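Local coordinates for protein hydroxynitrile lyase (Passiflora edulis, PDB 5Y02) that probably acts as a lyase on cyanohydrins such as mandelonitrile, splitting them into an aldehyde and hydrogen cyanide in a small dimeric alpha-beta barrel, at residues A29-L34 / H63-T68; D25-D30 / A88-P93. All blocks are in the same frame, centred on the assembly; numbering follows the deposited sequence.

Contact 1 (A29-L34 / H63-T68); sequences ADYGNL and HAYEST. With MXN ((2R)-hydroxy(phenyl)ethanenitrile), chain M.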
# COMPACT_ATOMS: atom_id res chain seq x y z
N ALA A 29 -10.23 -12.33 8.49
CA ALA A 29 -11.55 -12.73 7.96
C ALA A 29 -12.63 -11.70 8.30
O ALA A 29 -13.46 -11.39 7.45
CB ALA A 29 -11.95 -14.11 8.45
N ASP A 30 -12.60 -11.18 9.53
CA ASP A 30 -13.53 -10.14 9.98
C ASP A 30 -13.37 -8.88 9.14
O ASP A 30 -14.35 -8.22 8.80
CB ASP A 30 -13.31 -9.79 11.47
CG ASP A 30 -13.71 -10.93 12.43
OD1 ASP A 30 -14.30 -11.93 12.00
OD2 ASP A 30 -13.42 -10.81 13.65
N TYR A 31 -12.13 -8.54 8.81
CA TYR A 31 -11.84 -7.37 7.99
C TYR A 31 -12.47 -7.53 6.59
O TYR A 31 -13.22 -6.66 6.16
CB TYR A 31 -10.33 -7.20 7.87
CG TYR A 31 -9.80 -5.89 7.33
CD1 TYR A 31 -10.63 -4.87 6.84
CD2 TYR A 31 -8.43 -5.69 7.29
CE1 TYR A 31 -10.09 -3.70 6.33
CE2 TYR A 31 -7.90 -4.52 6.79
CZ TYR A 31 -8.72 -3.54 6.31
OH TYR A 31 -8.17 -2.37 5.83
N GLY A 32 -12.18 -8.63 5.94
CA GLY A 32 -12.72 -8.92 4.59
C GLY A 32 -14.25 -8.92 4.55
O GLY A 32 -14.85 -8.39 3.62
N ASN A 33 -14.86 -9.46 5.60
CA ASN A 33 -16.32 -9.52 5.73
C ASN A 33 -17.02 -8.15 5.82
O ASN A 33 -18.23 -8.04 5.54
CB ASN A 33 -16.68 -10.40 6.92
CG ASN A 33 -18.16 -10.72 6.97
OD1 ASN A 33 -18.74 -11.17 5.98
ND2 ASN A 33 -18.79 -10.46 8.10
N LEU A 34 -16.29 -7.09 6.19
CA LEU A 34 -16.85 -5.75 6.15
C LEU A 34 -17.39 -5.35 4.79
O LEU A 34 -18.33 -4.57 4.74
CB LEU A 34 -15.85 -4.68 6.62
CG LEU A 34 -15.55 -4.61 8.11
CD1 LEU A 34 -14.45 -3.58 8.39
CD2 LEU A 34 -16.78 -4.27 8.93
N HIS A 63 1.92 -7.57 6.78
CA HIS A 63 0.66 -7.69 6.05
C HIS A 63 0.29 -6.37 5.39
O HIS A 63 0.54 -5.27 5.93
CB HIS A 63 -0.45 -8.01 7.01
CG HIS A 63 -0.43 -9.39 7.56
ND1 HIS A 63 0.51 -9.83 8.47
CD2 HIS A 63 -1.30 -10.42 7.38
CE1 HIS A 63 0.24 -11.07 8.81
NE2 HIS A 63 -0.86 -11.46 8.17
N ALA A 64 -0.31 -6.49 4.20
CA ALA A 64 -0.89 -5.36 3.50
C ALA A 64 -2.35 -5.67 3.18
O ALA A 64 -2.71 -6.83 2.91
CB ALA A 64 -0.14 -5.07 2.20
N TYR A 65 -3.15 -4.62 3.20
CA TYR A 65 -4.59 -4.70 2.88
C TYR A 65 -4.93 -3.50 2.00
O TYR A 65 -4.58 -2.36 2.34
CB TYR A 65 -5.45 -4.68 4.14
CG TYR A 65 -4.90 -5.49 5.28
CD1 TYR A 65 -3.89 -4.96 6.10
CD2 TYR A 65 -5.36 -6.77 5.56
CE1 TYR A 65 -3.37 -5.67 7.15
CE2 TYR A 65 -4.83 -7.50 6.63
CZ TYR A 65 -3.84 -6.93 7.42
OH TYR A 65 -3.28 -7.61 8.48
N GLU A 66 -5.64 -3.75 0.91
CA GLU A 66 -6.01 -2.70 -0.01
C GLU A 66 -7.51 -2.74 -0.23
O GLU A 66 -8.12 -3.82 -0.29
CB GLU A 66 -5.27 -2.87 -1.35
CG GLU A 66 -5.28 -4.28 -1.91
CD GLU A 66 -4.63 -4.39 -3.28
OE1 GLU A 66 -5.34 -4.13 -4.28
OE2 GLU A 66 -3.41 -4.67 -3.36
N SER A 67 -8.10 -1.56 -0.37
CA SER A 67 -9.52 -1.45 -0.74
C SER A 67 -9.78 -0.12 -1.43
O SER A 67 -8.92 0.79 -1.45
CB SER A 67 -10.42 -1.65 0.46
OG SER A 67 -10.09 -0.80 1.54
N THR A 68 -10.95 -0.02 -2.04
CA THR A 68 -11.28 1.12 -2.86
C THR A 68 -12.63 1.65 -2.41
O THR A 68 -13.53 0.87 -2.14
CB THR A 68 -11.34 0.72 -4.35
OG1 THR A 68 -10.07 0.25 -4.79
CG2 THR A 68 -11.75 1.91 -5.21
C1 MXN M . -10.02 -0.37 9.14
C2 MXN M . -9.87 -0.31 10.53
C3 MXN M . -10.98 -0.24 11.36
C4 MXN M . -12.26 -0.23 10.81
C5 MXN M . -12.42 -0.27 9.43
C6 MXN M . -11.31 -0.34 8.59
C7 MXN M . -8.80 -0.40 8.30
C8 MXN M . -8.08 0.86 8.59
N9 MXN M . -7.52 1.86 8.82
O10 MXN M . -9.14 -0.46 6.90
O HOH W 1 -7.82 -1.84 3.07

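Contact 2 (D25-D30 / A88-P93); sequences DQIIAD and AKEFFP. With MXN ((2R)-hydroxy(phenyl)ethanenitrile), chain M.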
# COMPACT_ATOMS: atom_id res chain seq x y z
N ASP A 25 -5.80 -14.90 11.86
CA ASP A 25 -6.65 -15.39 10.77
C ASP A 25 -8.09 -14.88 10.90
O ASP A 25 -8.67 -14.39 9.93
CB ASP A 25 -6.66 -16.93 10.71
CG ASP A 25 -5.33 -17.55 10.25
OD1 ASP A 25 -4.43 -16.84 9.74
OD2 ASP A 25 -5.20 -18.79 10.43
N GLN A 26 -8.64 -14.97 12.10
CA GLN A 26 -9.99 -14.49 12.37
C GLN A 26 -10.13 -12.97 12.14
O GLN A 26 -11.12 -12.50 11.55
CB GLN A 26 -10.42 -14.85 13.80
CG GLN A 26 -11.88 -14.56 14.12
CD GLN A 26 -12.82 -15.30 13.21
OE1 GLN A 26 -12.85 -16.53 13.22
NE2 GLN A 26 -13.56 -14.57 12.37
N ILE A 27 -9.13 -12.21 12.59
CA ILE A 27 -9.15 -10.76 12.45
C ILE A 27 -9.20 -10.39 10.96
O ILE A 27 -9.96 -9.51 10.56
CB ILE A 27 -7.95 -10.11 13.17
CG1 ILE A 27 -8.13 -10.19 14.69
CG2 ILE A 27 -7.81 -8.64 12.77
CD1 ILE A 27 -6.84 -9.91 15.44
N ILE A 28 -8.40 -11.08 10.17
CA ILE A 28 -8.32 -10.83 8.74
C ILE A 28 -9.64 -11.23 8.06
O ILE A 28 -10.10 -10.51 7.17
CB ILE A 28 -7.10 -11.54 8.12
CG1 ILE A 28 -5.81 -10.87 8.65
CG2 ILE A 28 -7.14 -11.44 6.59
CD1 ILE A 28 -4.55 -11.68 8.42
N ALA A 29 -10.23 -12.33 8.49
CA ALA A 29 -11.55 -12.73 7.96
C ALA A 29 -12.63 -11.70 8.30
O ALA A 29 -13.46 -11.39 7.45
CB ALA A 29 -11.95 -14.11 8.45
N ASP A 30 -12.60 -11.18 9.53
CA ASP A 30 -13.53 -10.14 9.98
C ASP A 30 -13.37 -8.88 9.14
O ASP A 30 -14.35 -8.22 8.80
CB ASP A 30 -13.31 -9.79 11.47
CG ASP A 30 -13.71 -10.93 12.43
OD1 ASP A 30 -14.30 -11.93 12.00
OD2 ASP A 30 -13.42 -10.81 13.65
N ALA A 88 -12.86 -2.04 14.56
CA ALA A 88 -11.74 -1.22 15.07
C ALA A 88 -11.31 -1.63 16.47
O ALA A 88 -10.13 -1.55 16.81
CB ALA A 88 -12.09 0.26 15.05
N LYS A 89 -12.28 -2.05 17.28
CA LYS A 89 -12.02 -2.51 18.66
C LYS A 89 -11.14 -3.76 18.72
O LYS A 89 -10.40 -3.95 19.68
CB LYS A 89 -13.33 -2.79 19.39
CG LYS A 89 -14.14 -1.54 19.68
CD LYS A 89 -15.47 -1.89 20.32
CE LYS A 89 -16.30 -0.63 20.48
NZ LYS A 89 -17.49 -0.86 21.33
N GLU A 90 -11.23 -4.62 17.70
CA GLU A 90 -10.33 -5.75 17.64
C GLU A 90 -9.10 -5.49 16.80
O GLU A 90 -8.04 -5.97 17.14
CB GLU A 90 -11.05 -7.04 17.26
CG GLU A 90 -11.48 -7.21 15.83
CD GLU A 90 -11.77 -8.67 15.47
OE1 GLU A 90 -11.89 -9.56 16.35
OE2 GLU A 90 -11.87 -8.96 14.28
N PHE A 91 -9.22 -4.70 15.72
CA PHE A 91 -8.10 -4.54 14.80
C PHE A 91 -6.95 -3.69 15.35
O PHE A 91 -5.82 -4.14 15.34
CB PHE A 91 -8.58 -3.98 13.47
CG PHE A 91 -7.50 -3.92 12.44
CD1 PHE A 91 -6.95 -5.09 11.93
CD2 PHE A 91 -7.03 -2.69 11.98
CE1 PHE A 91 -5.94 -5.04 10.98
CE2 PHE A 91 -6.02 -2.63 11.03
CZ PHE A 91 -5.48 -3.80 10.53
N PHE A 92 -7.23 -2.47 15.79
CA PHE A 92 -6.16 -1.55 16.20
C PHE A 92 -5.37 -2.06 17.41
O PHE A 92 -4.14 -1.99 17.39
CB PHE A 92 -6.68 -0.11 16.40
CG PHE A 92 -7.16 0.53 15.11
CD1 PHE A 92 -6.30 0.63 14.02
CD2 PHE A 92 -8.45 1.03 14.99
CE1 PHE A 92 -6.73 1.19 12.82
CE2 PHE A 92 -8.88 1.61 13.81
CZ PHE A 92 -8.02 1.68 12.71
N PRO A 93 -6.05 -2.61 18.43
CA PRO A 93 -5.29 -3.18 19.56
C PRO A 93 -4.45 -4.42 19.21
O PRO A 93 -3.46 -4.71 19.91
CB PRO A 93 -6.38 -3.50 20.60
CG PRO A 93 -7.50 -2.56 20.25
CD PRO A 93 -7.49 -2.58 18.73
C1 MXN M . -10.02 -0.37 9.14
C2 MXN M . -9.87 -0.31 10.53
C3 MXN M . -10.98 -0.24 11.36
C4 MXN M . -12.26 -0.23 10.81
C5 MXN M . -12.42 -0.27 9.43
C6 MXN M . -11.31 -0.34 8.59
C7 MXN M . -8.80 -0.40 8.30
C8 MXN M . -8.08 0.86 8.59
N9 MXN M . -7.52 1.86 8.82
O10 MXN M . -9.14 -0.46 6.90

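Contact 1 (A29-L34 / H63-T68)
Tyr31 and Tyr65 carry the direct contact between helix 21-37 and strand 63-69: within 29-34 and 63-68, no other pair of residues comes within 4.5 Å. Ala29 and Asp30 continue the helix up to it, and the carbonyl oxygen of Ala29 accepts the backbone N-H of Asn33. Tyr31 leaves the helix toward the strand. With CG anti to the backbone N (chi1 -166°), the ring runs out over the strand toward the bound (R)-mandelonitrile. Its CE2 lies 3.5 Å from CG of Tyr65, and its CD2 is 3.7 Å from CD2 of the same ring. The two planes are inclined at 43° with centroids 5.2 Å apart, an oblique pairing in which the CD2 and CE2 atoms of Tyr31 come against CG and CD2 of Tyr65. The far end of Tyr65 is held separately, its OH hydrogen-bonded to Tyr15 OH and Asn13 OD1. The phenol oxygen of Tyr31 carries the polar work. It makes a very short hydrogen bond to O10 of the ligand, 2.4 Å from Tyr31 OH, in which either oxygen could be the donor. A water molecule 2.8 Å from Tyr31 OH and 2.9 Å from Ser67 OG bridges helix and strand, giving the hydroxyl a second partner. Trp44, Phe87 and Phe91 also meet the Tyr31 ring, which probably limits how far the ring can turn. Further on, Leu34 turns a methyl group to the ligand, with CD1 4.0 Å from C5 of the phenyl ring. His9 NE2 adds another hydrogen bond to the mandelonitrile. A helix laid on an antiparallel sheet is the core of the dimeric alpha-beta barrel fold, here the stress responsive A/B barrel domain, and Tyr31 reaches from it into the mandelonitrile pocket.

Contact 2 (D25-D30 / A88-P93)
Asp30 and Glu90 bring two acidic groups together where helix 21-37 passes helix 82-91: Asp30 OD2 is 2.5 Å from Glu90 OE2. The carboxylate planes are only 18° apart, although the side chains themselves run at about a right angle. Glu90 gets there from an awkward start, its CG set between the backbone N and the carbonyl carbon (chi1 74°), and then extends across the gap. The Glu90 carboxylate also runs alongside Ile27, its OE2 4.0 Å from Ile27 CG1, so an apolar branch forms part of its surroundings. On the buried side, Ile27 sends CG2 to the edge of the Phe91 ring, in its plane and 3.7 Å from CD1. Tyr15 of the sheet touches both side chains, so this part is buried. The Phe91 ring also borders the pocket, its CD2 4.0 Å from C2 of the bound mandelonitrile; Phe92 comes nearer, its CZ 3.5 Å from that carbon.

The outer side is looser. There the exposed Gln26, one helical turn before Asp30, gives an NE2 hydrogen bond to Asp30 OD1 at 2.8 Å, reaching the oxygen from 40° above the carboxylate plane. The two oxygens of Asp30 thus have different partners: Gln26 at OD1, Glu90 at OD2. Two acid oxygens this close would repel if both groups were ionised, so one of them probably keeps a proton, and the closeness of the pair would then depend on that proton staying in place.

Following the chain from its N terminus, helix 21-37 enters both contacts, with Ala29 and Asp30 common to the two. Contact 1 closes the shorter loop, returning at strand 63-69 after strand 44-48; contact 2 closes the longer one, returning at the end of helix 82-91 after strand 63-69 and helix 72-79. The shorter loop therefore lies within the longer. Ile28, a contact 2 residue, packs on His63 and Tyr65 of contact 1, with its CD1 3.6 Å from His63 CD2. Together the contacts tie helix 21-37 to the sheet and to helix 82-91, and both contacts border the mandelonitrile.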